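PDB 4FQD: NikO protein from Streptomyces tendae, which is an enolpyruvyl transferase essential in nikkomycin biosynthesis, of the MurA subfamily, whose characteristic reaction transfers enolpyruvyl from phosphoenolpyruvate to UDP-N-acetylglucosamine. Local coordinates for residues 50-55 with 82-87. The protein carries 4 engineered substitutions. Residues are numbered along the deposited sequence; the frame is centred on the assembly and turned at random.
Engineered in segment 50-55: Arg52 (natural residue Pro).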
# COMPACT_ATOMS: atom_id res chain seq x y z
N PRO A 50 29.73 -10.22 -31.49
CA PRO A 50 28.34 -10.26 -31.97
C PRO A 50 27.39 -10.83 -30.92
O PRO A 50 27.73 -11.80 -30.25
CB PRO A 50 28.42 -11.20 -33.18
CG PRO A 50 29.62 -12.05 -32.92
CD PRO A 50 30.60 -11.16 -32.22
N VAL A 51 26.22 -10.21 -30.79
CA VAL A 51 25.22 -10.68 -29.84
C VAL A 51 23.92 -11.03 -30.56
O VAL A 51 23.26 -10.15 -31.12
CB VAL A 51 24.93 -9.62 -28.76
CG1 VAL A 51 23.79 -10.07 -27.86
CG2 VAL A 51 26.18 -9.35 -27.94
N ARG A 52 23.58 -12.31 -30.56
CA ARG A 52 22.35 -12.77 -31.20
C ARG A 52 21.19 -12.79 -30.23
O ARG A 52 21.19 -13.53 -29.25
CB ARG A 52 22.55 -14.15 -31.82
CG ARG A 52 21.33 -14.64 -32.59
CD ARG A 52 21.56 -16.00 -33.22
NE ARG A 52 20.42 -16.39 -34.05
CZ ARG A 52 20.30 -17.56 -34.66
NH1 ARG A 52 21.26 -18.47 -34.55
NH2 ARG A 52 19.23 -17.82 -35.39
N ILE A 53 20.18 -11.96 -30.50
CA ILE A 53 19.04 -11.83 -29.61
C ILE A 53 17.79 -12.49 -30.20
O ILE A 53 17.16 -11.95 -31.10
CB ILE A 53 18.73 -10.35 -29.32
CG1 ILE A 53 20.00 -9.62 -28.88
CG2 ILE A 53 17.64 -10.22 -28.28
CD1 ILE A 53 19.81 -8.14 -28.65
N GLU A 54 17.45 -13.66 -29.67
CA GLU A 54 16.25 -14.36 -30.12
C GLU A 54 15.03 -13.88 -29.35
O GLU A 54 15.16 -13.25 -28.30
CB GLU A 54 16.42 -15.87 -29.96
CG GLU A 54 17.65 -16.43 -30.65
CD GLU A 54 17.40 -17.78 -31.28
OE1 GLU A 54 16.22 -18.15 -31.45
OE2 GLU A 54 18.39 -18.48 -31.61
N ASN A 55 13.85 -14.18 -29.89
CA ASN A 55 12.59 -13.69 -29.33
C ASN A 55 12.62 -12.17 -29.17
O ASN A 55 12.23 -11.64 -28.13
CB ASN A 55 12.28 -14.38 -27.99
CG ASN A 55 10.85 -14.14 -27.53
OD1 ASN A 55 9.93 -14.02 -28.35
ND2 ASN A 55 10.66 -14.06 -26.22
N ASP A 82 12.13 -14.85 -38.04
CA ASP A 82 12.32 -15.62 -36.82
C ASP A 82 12.55 -14.72 -35.61
O ASP A 82 12.97 -15.18 -34.55
CB ASP A 82 13.47 -16.62 -36.97
CG ASP A 82 14.79 -15.95 -37.32
OD1 ASP A 82 14.75 -14.85 -37.89
OD2 ASP A 82 15.85 -16.53 -37.03
N GLU A 83 12.25 -13.43 -35.78
CA GLU A 83 12.34 -12.45 -34.70
C GLU A 83 13.70 -12.45 -34.01
O GLU A 83 13.79 -12.56 -32.79
CB GLU A 83 11.22 -12.66 -33.68
CG GLU A 83 9.83 -12.65 -34.30
CD GLU A 83 8.74 -12.52 -33.26
OE1 GLU A 83 8.39 -13.53 -32.62
OE2 GLU A 83 8.22 -11.40 -33.09
N THR A 84 14.76 -12.33 -34.81
CA THR A 84 16.12 -12.39 -34.29
C THR A 84 16.88 -11.09 -34.56
O THR A 84 16.97 -10.64 -35.70
CB THR A 84 16.90 -13.57 -34.88
OG1 THR A 84 16.24 -14.80 -34.55
CG2 THR A 84 18.32 -13.60 -34.35
N PHE A 85 17.41 -10.50 -33.50
CA PHE A 85 18.17 -9.26 -33.61
C PHE A 85 19.65 -9.55 -33.38
O PHE A 85 20.05 -9.96 -32.30
CB PHE A 85 17.69 -8.25 -32.58
CG PHE A 85 18.11 -6.83 -32.86
CD1 PHE A 85 18.48 -6.45 -34.14
CD2 PHE A 85 18.13 -5.89 -31.85
CE1 PHE A 85 18.87 -5.15 -34.41
CE2 PHE A 85 18.52 -4.59 -32.11
CZ PHE A 85 18.89 -4.22 -33.39
N THR A 86 20.46 -9.32 -34.41
CA THR A 86 21.90 -9.54 -34.31
C THR A 86 22.67 -8.22 -34.39
O THR A 86 22.60 -7.51 -35.40
CB THR A 86 22.42 -10.49 -35.40
OG1 THR A 86 21.76 -11.76 -35.27
CG2 THR A 86 23.92 -10.69 -35.27
N VAL A 87 23.39 -7.90 -33.32
CA VAL A 87 24.17 -6.66 -33.27
C VAL A 87 25.65 -6.96 -33.02
O VAL A 87 26.00 -8.02 -32.50
CB VAL A 87 23.66 -5.72 -32.16
CG1 VAL A 87 22.24 -5.26 -32.47
CG2 VAL A 87 23.72 -6.41 -30.81
O HOH W 1 8.92 -15.62 -29.90
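Strands 50-54 and 84-88 are the two inner strands of a four-stranded mixed sheet, and Val51 and Ile53 pair antiparallel with Val87 and Phe85 as the hydrogen-bonded pairs between them. Val51 N gives a nearly straight bond to Val87 O (2.8 Å), and Val87 N returns one to Val51 O. Ile53 N and Phe85 O lie 2.7 Å apart, while Phe85 N bonds back to Ile53 O at 2.8 Å. Between these pairs, the CA of Thr86 sits 3.5 Å from Val51 O in a CA-H...O contact.

The sheet is part of the beta/alpha inverse barrel of the EPSP synthase family, with strand 257-260, from far along the chain, parallel to 50-54 at the other edge of that strand. Its Val51, Ile53, Phe85 and Val87 face packs partly on helix 34-44, with Ile53 reaching Thr40 and Val41, and Val51 and Val87 meeting Ala44. Here Ile53 CB and Phe85 CB touch at 4.0 Å, and Val87 CG1 lies over one face of the Phe85 ring, offset toward its rim.

The other face carries the engineered Arg52. With CG anti to the backbone N (chi1 -176°) and an extended chain, it runs over Thr84, whose CG2 meets NE at 3.5 Å, at the edge of the guanidinium. Asp82 OD2 approaches the same edge, a long salt bridge to Arg52 NH2 (4.0 Å), while Glu54 OE2 sits over the centre of one guanidinium face, a long ion pair through charge alone.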